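Local coordinates for Serine/threonine-protein kinase Tel1 (Chaetomium thermophilum, PDB 6SKY) that phosphorylates serine and threonine residues of proteins using ATP, and probably senses DNA damage to activate checkpoint signalling, at residues A[2917-2920]-A[2921-2925]; A[2816-2819]-A[2820-2824]; A[2903-2906]-A[2907-2911]; A[2738-2741]-A[2742-2746]; A[2802-2805]-A[2806-2810]. One frame throughout, in Å; residues are numbered along the deposited sequence.

Contact 1: residues A[2917-2920]-A[2921-2925]; sequences MATV and NDLIN
On helix 2916-2927 of the FATC domain, Val2920 and Ile2924 stand one turn apart, side by side and pointing the same way. Val2920 CG1 lies 3.9 Å from Ile2924 CD1; anti to the backbone N (chi1 174°), it is the branch turned beside the carbonyl carbon, toward the next turn. Beneath the pair the backbone is regular alpha-helix: Ile2924 N donates to Val2920 O at 2.9 Å, and Leu2923 N to Thr2919 O at 3.0 Å. FATC is the short C-terminal element shared by PI3K-related kinases, and here its apolar flank lies against the kinase domain. Val2920 rests on Cys2821 and Glu2822 of helix 2816-2828, while Ile2924 rests on Phe2817 of that helix; Leu2923 turns to Met2751 and His2754 of helix 2732-2755. Asn2921 N bonds to Met2917 O at 2.9 Å, and its OD1 comes within 4.3 Å of Met2917 CG, one turn back. Its ND2 donates to Ala2259 O of the second subunit, and its OD1 takes a weak bond from Arg2818. Asp2922, anchored by a bond from its N to Ala2918 O at 3.0 Å, extends OD2 into a salt bridge with Arg2260 of the second subunit.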
loop_
_atom_site.group_PDB
_atom_site.type_symbol
_atom_site.label_atom_id
_atom_site.label_comp_id
_atom_site.label_asym_id
_atom_site.label_seq_id
_atom_site.Cartn_x
_atom_site.Cartn_y
_atom_site.Cartn_z
ATOM N N MET A 2917 -4.714 10.522 -8.024
ATOM C CA MET A 2917 -3.955 11.150 -9.099
ATOM C C MET A 2917 -4.700 11.073 -10.422
ATOM O O MET A 2917 -4.833 12.074 -11.129
ATOM C CB MET A 2917 -2.588 10.488 -9.222
ATOM C CG MET A 2917 -1.704 11.111 -10.280
ATOM S SD MET A 2917 -0.435 10.022 -10.948
ATOM C CE MET A 2917 -1.435 8.787 -11.758
ATOM N N ALA A 2918 -5.192 9.888 -10.778
ATOM C CA ALA A 2918 -5.878 9.719 -12.051
ATOM C C ALA A 2918 -7.190 10.486 -12.086
ATOM O O ALA A 2918 -7.550 11.069 -13.114
ATOM C CB ALA A 2918 -6.121 8.240 -12.310
ATOM N N THR A 2919 -7.914 10.502 -10.969
ATOM C CA THR A 2919 -9.168 11.240 -10.901
ATOM C C THR A 2919 -8.942 12.730 -11.091
ATOM O O THR A 2919 -9.649 13.382 -11.866
ATOM C CB THR A 2919 -9.849 10.977 -9.567
ATOM O OG1 THR A 2919 -9.855 9.574 -9.309
ATOM C CG2 THR A 2919 -11.260 11.470 -9.610
ATOM N N VAL A 2920 -7.957 13.288 -10.389
ATOM C CA VAL A 2920 -7.663 14.708 -10.520
ATOM C C VAL A 2920 -7.158 15.032 -11.919
ATOM O O VAL A 2920 -7.476 16.087 -12.470
ATOM C CB VAL A 2920 -6.667 15.141 -9.433
ATOM C CG1 VAL A 2920 -6.244 16.564 -9.635
ATOM C CG2 VAL A 2920 -7.292 14.988 -8.083
ATOM N N ASN A 2921 -6.378 14.136 -12.526
ATOM C CA ASN A 2921 -5.945 14.357 -13.901
ATOM C C ASN A 2921 -7.133 14.459 -14.836
ATOM O O ASN A 2921 -7.198 15.358 -15.678
ATOM C CB ASN A 2921 -5.022 13.235 -14.360
ATOM C CG ASN A 2921 -3.657 13.326 -13.764
ATOM O OD1 ASN A 2921 -3.414 14.122 -12.872
ATOM N ND2 ASN A 2921 -2.752 12.498 -14.243
ATOM N N ASP A 2922 -8.086 13.541 -14.705
ATOM C CA ASP A 2922 -9.251 13.575 -15.580
ATOM C C ASP A 2922 -10.085 14.827 -15.350
ATOM O O ASP A 2922 -10.588 15.435 -16.303
ATOM C CB ASP A 2922 -10.090 12.324 -15.368
ATOM C CG ASP A 2922 -10.658 11.783 -16.659
ATOM O OD1 ASP A 2922 -10.244 12.257 -17.740
ATOM O OD2 ASP A 2922 -11.521 10.881 -16.603
ATOM N N LEU A 2923 -10.233 15.240 -14.089
ATOM C CA LEU A 2923 -11.017 16.430 -13.783
ATOM C C LEU A 2923 -10.382 17.682 -14.363
ATOM O O LEU A 2923 -11.072 18.525 -14.938
ATOM C CB LEU A 2923 -11.185 16.575 -12.278
ATOM C CG LEU A 2923 -12.109 15.586 -11.598
ATOM C CD1 LEU A 2923 -12.066 15.806 -10.125
ATOM C CD2 LEU A 2923 -13.489 15.761 -12.127
ATOM N N ILE A 2924 -9.068 17.836 -14.205
ATOM C CA ILE A 2924 -8.406 19.018 -14.739
ATOM C C ILE A 2924 -8.350 18.965 -16.256
ATOM O O ILE A 2924 -8.296 20.003 -16.914
ATOM C CB ILE A 2924 -7.008 19.176 -14.117
ATOM C CG1 ILE A 2924 -7.113 19.314 -12.608
ATOM C CG2 ILE A 2924 -6.315 20.388 -14.644
ATOM C CD1 ILE A 2924 -5.831 19.644 -11.944
ATOM N N ASN A 2925 -8.380 17.774 -16.848
ATOM C CA ASN A 2925 -8.455 17.700 -18.302
ATOM C C ASN A 2925 -9.803 18.173 -18.809
ATOM O O ASN A 2925 -9.873 18.912 -19.792
ATOM C CB ASN A 2925 -8.199 16.278 -18.784
ATOM C CG ASN A 2925 -6.739 15.957 -18.907
ATOM O OD1 ASN A 2925 -6.324 14.837 -18.644
ATOM N ND2 ASN A 2925 -5.949 16.935 -19.308
#

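Contact 2: residues A[2816-2819]-A[2820-2824]; sequences VFRR and CCEFT
Arg2819 runs alongside Phe2823, one turn further along helix 2816-2828. Its CB stays by the backbone, 3.2 Å from Cys2820 N; the chain then bends at chi2 (-109°) and again at chi3, which brings the guanidinium alongside the phenyl ring. There CZ of Arg2819 lies 3.9 Å from CZ of Phe2823. The two planes are 71° apart, so the ring presents its CZ corner to the centre of one guanidinium face, and NH1 lies at the ring edge, in its plane. At its tip, NH1 forms a salt bridge with Asp1928 and the group makes a cation-pi contact with Tyr1931. An alanine in place of Phe2823 would remove the ring from that guanidinium face and is likely to open a gap beside it, leaving the arginine end to be held by Asp1928 and Tyr1931.

On another side of this kinase-domain helix, Cys2821 SG sits over one face of the Phe2817 ring, 3.8 Å from its centroid and 20° off the normal, a sulfur-aromatic contact. Val2816 CG1 lies 4.0 Å from Cys2820 SG. Glu2822 OE2 meets the Arg2818 side chain at its aliphatic CG, 3.9 Å away, while Arg2818 NE, in a long, weak ion pair with Glu2814, remains 5.8 Å from that oxygen. Packing by sulfur, ring and methylene groups thus adds to the backbone bonds between turns, and attraction between Arg2818 and Glu2822 is probably weak.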
loop_
_atom_site.group_PDB
_atom_site.type_symbol
_atom_site.label_atom_id
_atom_site.label_comp_id
_atom_site.label_asym_id
_atom_site.label_seq_id
_atom_site.Cartn_x
_atom_site.Cartn_y
_atom_site.Cartn_z
ATOM N N VAL A 2816 1.109 23.607 -6.518
ATOM C CA VAL A 2816 0.232 23.795 -5.372
ATOM C C VAL A 2816 -1.192 23.371 -5.698
ATOM O O VAL A 2816 -1.855 22.717 -4.891
ATOM C CB VAL A 2816 0.299 25.252 -4.891
ATOM C CG1 VAL A 2816 -0.629 25.476 -3.732
ATOM C CG2 VAL A 2816 1.696 25.599 -4.500
ATOM N N PHE A 2817 -1.684 23.717 -6.885
ATOM C CA PHE A 2817 -3.082 23.451 -7.197
ATOM C C PHE A 2817 -3.353 21.960 -7.299
ATOM O O PHE A 2817 -4.311 21.456 -6.712
ATOM C CB PHE A 2817 -3.484 24.151 -8.490
ATOM C CG PHE A 2817 -4.897 23.889 -8.895
ATOM C CD1 PHE A 2817 -5.939 24.478 -8.225
ATOM C CD2 PHE A 2817 -5.184 23.046 -9.940
ATOM C CE1 PHE A 2817 -7.226 24.233 -8.588
ATOM C CE2 PHE A 2817 -6.472 22.804 -10.299
ATOM C CZ PHE A 2817 -7.491 23.398 -9.621
ATOM N N ARG A 2818 -2.523 21.236 -8.041
ATOM C CA ARG A 2818 -2.770 19.817 -8.247
ATOM C C ARG A 2818 -2.554 19.019 -6.970
ATOM O O ARG A 2818 -3.329 18.107 -6.664
ATOM C CB ARG A 2818 -1.875 19.313 -9.363
ATOM C CG ARG A 2818 -2.360 18.071 -10.011
ATOM C CD ARG A 2818 -1.481 17.697 -11.164
ATOM N NE ARG A 2818 -1.637 18.613 -12.282
ATOM C CZ ARG A 2818 -2.404 18.374 -13.334
ATOM N NH1 ARG A 2818 -2.485 19.261 -14.305
ATOM N NH2 ARG A 2818 -3.083 17.247 -13.413
ATOM N N ARG A 2819 -1.532 19.365 -6.192
ATOM C CA ARG A 2819 -1.305 18.678 -4.930
ATOM C C ARG A 2819 -2.424 18.952 -3.941
ATOM O O ARG A 2819 -2.825 18.058 -3.196
ATOM C CB ARG A 2819 0.034 19.089 -4.335
ATOM C CG ARG A 2819 1.224 18.697 -5.155
ATOM C CD ARG A 2819 2.003 17.607 -4.510
ATOM N NE ARG A 2819 2.549 18.015 -3.228
ATOM C CZ ARG A 2819 3.105 17.175 -2.368
ATOM N NH1 ARG A 2819 3.578 17.617 -1.216
ATOM N NH2 ARG A 2819 3.177 15.891 -2.660
ATOM N N CYS A 2820 -2.949 20.173 -3.917
ATOM C CA CYS A 2820 -4.019 20.470 -2.979
ATOM C C CYS A 2820 -5.341 19.867 -3.416
ATOM O O CYS A 2820 -6.136 19.464 -2.567
ATOM C CB CYS A 2820 -4.147 21.975 -2.790
ATOM S SG CYS A 2820 -2.827 22.676 -1.809
ATOM N N CYS A 2821 -5.584 19.776 -4.722
ATOM C CA CYS A 2821 -6.718 19.007 -5.217
ATOM C C CYS A 2821 -6.628 17.556 -4.778
ATOM O O CYS A 2821 -7.622 16.972 -4.339
ATOM C CB CYS A 2821 -6.785 19.092 -6.738
ATOM S SG CYS A 2821 -7.487 20.576 -7.402
ATOM N N GLU A 2822 -5.441 16.960 -4.869
ATOM C CA GLU A 2822 -5.286 15.561 -4.485
ATOM C C GLU A 2822 -5.451 15.361 -2.987
ATOM O O GLU A 2822 -6.083 14.395 -2.562
ATOM C CB GLU A 2822 -3.937 15.034 -4.954
ATOM C CG GLU A 2822 -3.902 14.726 -6.428
ATOM C CD GLU A 2822 -2.500 14.616 -6.973
ATOM O OE1 GLU A 2822 -1.550 14.580 -6.171
ATOM O OE2 GLU A 2822 -2.342 14.576 -8.209
ATOM N N PHE A 2823 -4.901 16.255 -2.167
ATOM C CA PHE A 2823 -5.087 16.135 -0.722
ATOM C C PHE A 2823 -6.547 16.306 -0.332
ATOM O O PHE A 2823 -7.063 15.560 0.503
ATOM C CB PHE A 2823 -4.233 17.159 0.016
ATOM C CG PHE A 2823 -2.773 16.902 -0.070
ATOM C CD1 PHE A 2823 -2.274 15.631 0.067
ATOM C CD2 PHE A 2823 -1.893 17.933 -0.294
ATOM C CE1 PHE A 2823 -0.929 15.396 -0.020
ATOM C CE2 PHE A 2823 -0.550 17.696 -0.384
ATOM C CZ PHE A 2823 -0.071 16.429 -0.246
ATOM N N THR A 2824 -7.231 17.288 -0.923
ATOM C CA THR A 2824 -8.641 17.489 -0.624
ATOM C C THR A 2824 -9.458 16.265 -0.997
ATOM O O THR A 2824 -10.258 15.779 -0.198
ATOM C CB THR A 2824 -9.169 18.715 -1.364
ATOM O OG1 THR A 2824 -8.303 19.823 -1.138
ATOM C CG2 THR A 2824 -10.540 19.069 -0.880
#

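Contact 3: residues A[2903-2906]-A[2907-2911]; sequences IEVV and KKKLS
Val2905 O is gripped by two backbone amides of the next turn: Lys2909 N donates to it at 3.0 Å, and Lys2908 N makes a weaker bond at 3.2 Å with an N-H...O angle of only 123°. A second weak bond, Lys2909 N to Val2906 O at 3.3 Å, adds to this mixture of three- and four-residue spacings, which is characteristic of a helix nearing its C-terminal end, here helix 2898-2908. Both lysines also use Val2905 as a rest for their chains. Lys2909 lies alongside it, with CE 4.0 Å from Val2905 CG1. Lys2908, whose CG sits between the backbone N and the carbonyl carbon (chi1 88°), runs obliquely across, bringing NZ 4.0 Å from Val2905 CG2. Their ends then part company: Lys2909 NZ forms a salt bridge with Glu2785 and donates to His2754 O, whereas Lys2908 NZ has a long, weak ion pair with Glu2310 of the second subunit. Val2906 packs on Phe2784 and on Leu2839 of helix 2832-2843. Just beyond, Ser2911 OG donates to Lys2908 O at 2.9 Å from above the carbonyl plane. Glu2785 thus probably neutralises the ammonium of Lys2909, while the weak pairing of Lys2908 probably leaves it largely to solvent.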
loop_
_atom_site.group_PDB
_atom_site.type_symbol
_atom_site.label_atom_id
_atom_site.label_comp_id
_atom_site.label_asym_id
_atom_site.label_seq_id
_atom_site.Cartn_x
_atom_site.Cartn_y
_atom_site.Cartn_z
ATOM N N ILE A 2903 -27.841 11.421 -4.243
ATOM C CA ILE A 2903 -26.932 10.901 -3.232
ATOM C C ILE A 2903 -26.141 9.722 -3.773
ATOM O O ILE A 2903 -25.002 9.491 -3.363
ATOM C CB ILE A 2903 -27.724 10.552 -1.964
ATOM C CG1 ILE A 2903 -28.381 11.809 -1.414
ATOM C CG2 ILE A 2903 -26.833 9.967 -0.912
ATOM C CD1 ILE A 2903 -29.188 11.583 -0.187
ATOM N N GLU A 2904 -26.687 8.999 -4.746
ATOM C CA GLU A 2904 -25.944 7.909 -5.364
ATOM C C GLU A 2904 -24.834 8.435 -6.263
ATOM O O GLU A 2904 -23.731 7.878 -6.291
ATOM C CB GLU A 2904 -26.909 7.027 -6.147
ATOM C CG GLU A 2904 -26.314 5.762 -6.693
ATOM C CD GLU A 2904 -27.322 4.959 -7.493
ATOM O OE1 GLU A 2904 -28.481 5.411 -7.617
ATOM O OE2 GLU A 2904 -26.958 3.875 -8.001
ATOM N N VAL A 2905 -25.104 9.513 -6.999
ATOM C CA VAL A 2905 -24.055 10.164 -7.778
ATOM C C VAL A 2905 -22.942 10.661 -6.864
ATOM O O VAL A 2905 -21.753 10.459 -7.135
ATOM C CB VAL A 2905 -24.645 11.307 -8.615
ATOM C CG1 VAL A 2905 -23.551 12.076 -9.275
ATOM C CG2 VAL A 2905 -25.574 10.758 -9.652
ATOM N N VAL A 2906 -23.310 11.321 -5.768
ATOM C CA VAL A 2906 -22.304 11.778 -4.813
ATOM C C VAL A 2906 -21.507 10.603 -4.271
ATOM O O VAL A 2906 -20.289 10.690 -4.095
ATOM C CB VAL A 2906 -22.961 12.577 -3.676
ATOM C CG1 VAL A 2906 -21.975 12.808 -2.566
ATOM C CG2 VAL A 2906 -23.475 13.886 -4.188
ATOM N N LYS A 2907 -22.174 9.483 -4.006
ATOM C CA LYS A 2907 -21.486 8.343 -3.419
ATOM C C LYS A 2907 -20.544 7.676 -4.405
ATOM O O LYS A 2907 -19.544 7.084 -3.996
ATOM C CB LYS A 2907 -22.507 7.339 -2.902
ATOM C CG LYS A 2907 -21.903 6.156 -2.204
ATOM C CD LYS A 2907 -22.970 5.263 -1.615
ATOM C CE LYS A 2907 -22.361 3.962 -1.130
ATOM N NZ LYS A 2907 -21.672 3.252 -2.243
ATOM N N LYS A 2908 -20.846 7.736 -5.697
ATOM C CA LYS A 2908 -19.943 7.150 -6.674
ATOM C C LYS A 2908 -18.842 8.100 -7.114
ATOM O O LYS A 2908 -17.862 7.649 -7.710
ATOM C CB LYS A 2908 -20.716 6.659 -7.895
ATOM C CG LYS A 2908 -20.920 7.688 -8.966
ATOM C CD LYS A 2908 -21.894 7.178 -10.009
ATOM C CE LYS A 2908 -22.378 8.306 -10.907
ATOM N NZ LYS A 2908 -23.571 7.917 -11.707
ATOM N N LYS A 2909 -18.965 9.398 -6.844
ATOM C CA LYS A 2909 -17.815 10.278 -6.999
ATOM C C LYS A 2909 -16.794 10.123 -5.885
ATOM O O LYS A 2909 -15.694 10.661 -6.001
ATOM C CB LYS A 2909 -18.253 11.735 -7.059
ATOM C CG LYS A 2909 -18.798 12.172 -8.380
ATOM C CD LYS A 2909 -19.389 13.533 -8.260
ATOM C CE LYS A 2909 -20.048 13.944 -9.527
ATOM N NZ LYS A 2909 -20.796 15.194 -9.333
ATOM N N LEU A 2910 -17.130 9.422 -4.807
ATOM C CA LEU A 2910 -16.230 9.217 -3.683
ATOM C C LEU A 2910 -15.743 7.782 -3.596
ATOM O O LEU A 2910 -15.345 7.330 -2.521
ATOM C CB LEU A 2910 -16.911 9.610 -2.376
ATOM C CG LEU A 2910 -17.227 11.074 -2.108
ATOM C CD1 LEU A 2910 -17.944 11.203 -0.803
ATOM C CD2 LEU A 2910 -15.959 11.875 -2.080
ATOM N N SER A 2911 -15.770 7.057 -4.704
ATOM C CA SER A 2911 -15.393 5.657 -4.722
ATOM C C SER A 2911 -13.904 5.524 -4.971
ATOM O O SER A 2911 -13.336 6.252 -5.781
ATOM C CB SER A 2911 -16.168 4.913 -5.802
ATOM O OG SER A 2911 -15.952 5.519 -7.059
#

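Contact 4: residues A[2738-2741]-A[2742-2746]; sequences KRTN and YTRTT
Thr2740 and Arg2744 lie side by side on helix 2732-2755, the long kinase-domain helix that precedes the nucleotide-pocket residues His2762 and His2764. Thr2740 CG2 is 3.7 Å from Arg2744 NE, covering one face of the guanidinium toward its rim; the arginine, extended from CG to NE, brings that face over the methyl. Thr2740 OG1 is occupied by Phe2736 O. Next along, Asn2741 O accepts two bonds, from Thr2745 N at 3.0 Å and from Thr2745 OG1 at 2.7 Å, which arrive from opposite faces of the carbonyl plane, while Asn2741 ND2 reaches Thr2772 O. Arg2739 O is doubly held in the same manner, by Thr2743 N at 3.0 Å and Thr2743 OG1 at 2.9 Å. Tyr2742 CB lies 3.5 Å from that same oxygen, which sits at the edge of the ring. With CG anti to the backbone N (chi1 169°), the phenol leads away to bond Ile2804 O through OH, and Thr2746 OG1 lies 3.9 Å above the centre of one ring face.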
loop_
_atom_site.group_PDB
_atom_site.type_symbol
_atom_site.label_atom_id
_atom_site.label_comp_id
_atom_site.label_asym_id
_atom_site.label_seq_id
_atom_site.Cartn_x
_atom_site.Cartn_y
_atom_site.Cartn_z
ATOM N N LYS A 2738 -0.192 35.544 -0.319
ATOM C CA LYS A 2738 -1.554 35.733 -0.795
ATOM C C LYS A 2738 -1.833 34.934 -2.054
ATOM O O LYS A 2738 -2.950 34.447 -2.241
ATOM C CB LYS A 2738 -1.820 37.206 -1.051
ATOM C CG LYS A 2738 -1.588 38.094 0.130
ATOM C CD LYS A 2738 -2.319 37.632 1.327
ATOM C CE LYS A 2738 -2.296 38.676 2.398
ATOM N NZ LYS A 2738 -1.100 38.556 3.230
ATOM N N ARG A 2739 -0.845 34.782 -2.928
ATOM C CA ARG A 2739 -1.052 33.943 -4.096
ATOM C C ARG A 2739 -1.188 32.479 -3.710
ATOM O O ARG A 2739 -1.974 31.746 -4.323
ATOM C CB ARG A 2739 0.086 34.143 -5.076
ATOM C CG ARG A 2739 -0.336 34.034 -6.496
ATOM C CD ARG A 2739 0.853 34.056 -7.396
ATOM N NE ARG A 2739 1.797 33.011 -7.042
ATOM C CZ ARG A 2739 2.888 32.739 -7.737
ATOM N NH1 ARG A 2739 3.702 31.774 -7.355
ATOM N NH2 ARG A 2739 3.154 33.433 -8.826
ATOM N N THR A 2740 -0.466 32.037 -2.683
ATOM C CA THR A 2740 -0.674 30.680 -2.189
ATOM C C THR A 2740 -2.062 30.506 -1.590
ATOM O O THR A 2740 -2.689 29.461 -1.777
ATOM C CB THR A 2740 0.395 30.329 -1.168
ATOM O OG1 THR A 2740 1.678 30.508 -1.762
ATOM C CG2 THR A 2740 0.267 28.907 -0.751
ATOM N N ASN A 2741 -2.556 31.505 -0.858
ATOM C CA ASN A 2741 -3.919 31.439 -0.337
ATOM C C ASN A 2741 -4.935 31.303 -1.453
ATOM O O ASN A 2741 -5.882 30.518 -1.351
ATOM C CB ASN A 2741 -4.239 32.678 0.483
ATOM C CG ASN A 2741 -3.641 32.643 1.848
ATOM O OD1 ASN A 2741 -3.109 31.631 2.277
ATOM N ND2 ASN A 2741 -3.736 33.752 2.553
ATOM N N TYR A 2742 -4.776 32.091 -2.510
ATOM C CA TYR A 2742 -5.666 31.990 -3.660
ATOM C C TYR A 2742 -5.666 30.584 -4.243
ATOM O O TYR A 2742 -6.728 29.993 -4.462
ATOM C CB TYR A 2742 -5.247 33.014 -4.705
ATOM C CG TYR A 2742 -5.895 32.869 -6.049
ATOM C CD1 TYR A 2742 -5.265 32.195 -7.065
ATOM C CD2 TYR A 2742 -7.121 33.426 -6.310
ATOM C CE1 TYR A 2742 -5.833 32.059 -8.272
ATOM C CE2 TYR A 2742 -7.694 33.295 -7.522
ATOM C CZ TYR A 2742 -7.042 32.612 -8.502
ATOM O OH TYR A 2742 -7.610 32.473 -9.734
ATOM N N THR A 2743 -4.481 30.031 -4.503
ATOM C CA THR A 2743 -4.412 28.712 -5.124
ATOM C C THR A 2743 -5.016 27.636 -4.233
ATOM O O THR A 2743 -5.736 26.755 -4.713
ATOM C CB THR A 2743 -2.969 28.368 -5.464
ATOM O OG1 THR A 2743 -2.355 29.477 -6.116
ATOM C CG2 THR A 2743 -2.921 27.210 -6.386
ATOM N N ARG A 2744 -4.763 27.700 -2.930
ATOM C CA ARG A 2744 -5.278 26.677 -2.030
ATOM C C ARG A 2744 -6.789 26.744 -1.886
ATOM O O ARG A 2744 -7.459 25.708 -1.891
ATOM C CB ARG A 2744 -4.630 26.811 -0.666
ATOM C CG ARG A 2744 -3.268 26.233 -0.571
ATOM C CD ARG A 2744 -2.697 26.564 0.757
ATOM N NE ARG A 2744 -1.376 25.995 0.942
ATOM C CZ ARG A 2744 -0.634 26.213 2.014
ATOM N NH1 ARG A 2744 0.555 25.658 2.122
ATOM N NH2 ARG A 2744 -1.086 26.989 2.979
ATOM N N THR A 2745 -7.351 27.939 -1.711
ATOM C CA THR A 2745 -8.799 28.024 -1.587
ATOM C C THR A 2745 -9.496 27.661 -2.886
ATOM O O THR A 2745 -10.568 27.049 -2.855
ATOM C CB THR A 2745 -9.210 29.410 -1.121
ATOM O OG1 THR A 2745 -8.559 30.390 -1.918
ATOM C CG2 THR A 2745 -8.800 29.610 0.291
ATOM N N THR A 2746 -8.892 27.978 -4.032
ATOM C CA THR A 2746 -9.462 27.548 -5.301
ATOM C C THR A 2746 -9.450 26.035 -5.432
ATOM O O THR A 2746 -10.426 25.444 -5.890
ATOM C CB THR A 2746 -8.704 28.197 -6.447
ATOM O OG1 THR A 2746 -8.690 29.607 -6.245
ATOM C CG2 THR A 2746 -9.368 27.919 -7.747
#

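Contact 5: residues A[2802-2805]-A[2806-2810]; sequences RDIV and DGMGI
Arg2802 O accepts Asp2806 N at 2.9 Å, the four-residue bond of the short helix 2802-2806 in the kinase domain. A type I turn follows from Asp2806 to Gly2809, whose phi 116° and psi -159° would press a CB on the preceding carbonyl O and call for glycine. Met2808 N closes back on Val2805 O at 3.1 Å, approaching from well above the carbonyl plane. Met2808, extended beyond CG, doubles back across Ile2804: its CE lies 3.9 Å from Ile2804 CG2 and 3.9 Å from Ile2804 O. The same side chain packs on Tyr2742, Thr2743 and Thr2746 of helix 2732-2755. Cut back to an alanine, Met2808 would lose its thioether end, which would probably leave a gap beside Ile2804 and weaken the hold of this turn on that helix. Asp2803 OD2 lies 5.3 Å from Asp2806 OD2, and Asp2803 OD1 close to the Ala2944 carboxylate; a salt bridge from Arg2722 to Asp2806 and bonds from His2678 and Val2720 N to Asp2803 probably help to offset this negative charge.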
loop_
_atom_site.group_PDB
_atom_site.type_symbol
_atom_site.label_atom_id
_atom_site.label_comp_id
_atom_site.label_asym_id
_atom_site.label_seq_id
_atom_site.Cartn_x
_atom_site.Cartn_y
_atom_site.Cartn_z
ATOM N N ARG A 2802 -8.906 30.303 -18.286
ATOM C CA ARG A 2802 -7.523 30.748 -18.408
ATOM C C ARG A 2802 -7.180 31.821 -17.389
ATOM O O ARG A 2802 -6.027 31.923 -16.967
ATOM C CB ARG A 2802 -7.252 31.270 -19.812
ATOM C CG ARG A 2802 -7.229 30.218 -20.883
ATOM C CD ARG A 2802 -7.146 30.872 -22.235
ATOM N NE ARG A 2802 -8.130 31.936 -22.361
ATOM C CZ ARG A 2802 -7.958 33.020 -23.100
ATOM N NH1 ARG A 2802 -6.838 33.183 -23.775
ATOM N NH2 ARG A 2802 -8.899 33.942 -23.150
ATOM N N ASP A 2803 -8.160 32.622 -16.979
ATOM C CA ASP A 2803 -7.910 33.636 -15.971
ATOM C C ASP A 2803 -7.786 33.048 -14.576
ATOM O O ASP A 2803 -7.018 33.562 -13.768
ATOM C CB ASP A 2803 -9.010 34.687 -15.992
ATOM C CG ASP A 2803 -8.617 35.916 -16.770
ATOM O OD1 ASP A 2803 -9.006 36.044 -17.946
ATOM O OD2 ASP A 2803 -7.898 36.758 -16.211
ATOM N N ILE A 2804 -8.524 31.991 -14.261
ATOM C CA ILE A 2804 -8.353 31.367 -12.958
ATOM C C ILE A 2804 -6.964 30.760 -12.848
ATOM O O ILE A 2804 -6.313 30.855 -11.807
ATOM C CB ILE A 2804 -9.461 30.328 -12.702
ATOM C CG1 ILE A 2804 -10.656 30.960 -11.996
ATOM C CG2 ILE A 2804 -8.964 29.221 -11.824
ATOM C CD1 ILE A 2804 -11.349 31.993 -12.776
ATOM N N VAL A 2805 -6.475 30.163 -13.928
ATOM C CA VAL A 2805 -5.172 29.518 -13.912
ATOM C C VAL A 2805 -4.048 30.537 -13.992
ATOM O O VAL A 2805 -2.946 30.287 -13.502
ATOM C CB VAL A 2805 -5.099 28.498 -15.055
ATOM C CG1 VAL A 2805 -3.766 27.844 -15.098
ATOM C CG2 VAL A 2805 -6.154 27.465 -14.876
ATOM N N ASP A 2806 -4.295 31.697 -14.598
ATOM C CA ASP A 2806 -3.261 32.719 -14.677
ATOM C C ASP A 2806 -2.877 33.246 -13.305
ATOM O O ASP A 2806 -1.722 33.615 -13.086
ATOM C CB ASP A 2806 -3.731 33.860 -15.565
ATOM C CG ASP A 2806 -2.610 34.777 -15.968
ATOM O OD1 ASP A 2806 -1.644 34.303 -16.590
ATOM O OD2 ASP A 2806 -2.694 35.979 -15.681
ATOM N N GLY A 2807 -3.818 33.299 -12.372
ATOM C CA GLY A 2807 -3.509 33.772 -11.043
ATOM C C GLY A 2807 -2.711 32.807 -10.203
ATOM O O GLY A 2807 -2.266 33.185 -9.118
ATOM N N MET A 2808 -2.515 31.581 -10.674
ATOM C CA MET A 2808 -1.814 30.557 -9.921
ATOM C C MET A 2808 -0.312 30.585 -10.115
ATOM O O MET A 2808 0.399 29.890 -9.389
ATOM C CB MET A 2808 -2.330 29.173 -10.305
ATOM C CG MET A 2808 -3.665 28.850 -9.727
ATOM S SD MET A 2808 -4.391 27.385 -10.429
ATOM C CE MET A 2808 -6.031 27.571 -9.773
ATOM N N GLY A 2809 0.190 31.341 -11.077
ATOM C CA GLY A 2809 1.618 31.514 -11.174
ATOM C C GLY A 2809 2.264 30.978 -12.428
ATOM O O GLY A 2809 1.606 30.774 -13.447
ATOM N N ILE A 2810 3.571 30.741 -12.345
ATOM C CA ILE A 2810 4.361 30.361 -13.505
ATOM C C ILE A 2810 4.266 28.864 -13.772
ATOM O O ILE A 2810 4.382 28.428 -14.920
ATOM C CB ILE A 2810 5.812 30.828 -13.294
ATOM C CG1 ILE A 2810 6.638 30.671 -14.556
ATOM C CG2 ILE A 2810 6.468 30.084 -12.149
ATOM C CD1 ILE A 2810 8.052 31.110 -14.365
#

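Contacts 1, 2, 4 and 5 form a connected group, whereas contact 3 stands apart, its nearest atoms about 6 Å from contact 1. Phe2817 of contact 2 is the junction: Ile2924 CD1 of contact 1 lies 3.6 Å from its CE2, Met2808 CE of contact 5 lies 3.5 Å from its CD1, and Thr2743 of contact 4 packs nearby. Contact 1, the most buried, joins apolar packing to polar bonds with the second subunit. Contacts 2, 4 and 5 lie partly buried in the kinase domain: contact 2 adds sulfur-aromatic and guanidinium-ring contacts, contact 4 threonine hydroxyls bonded to carbonyls, contact 5 a methionine laid against an isoleucine. Contact 3, with exposed lysines, is the most open.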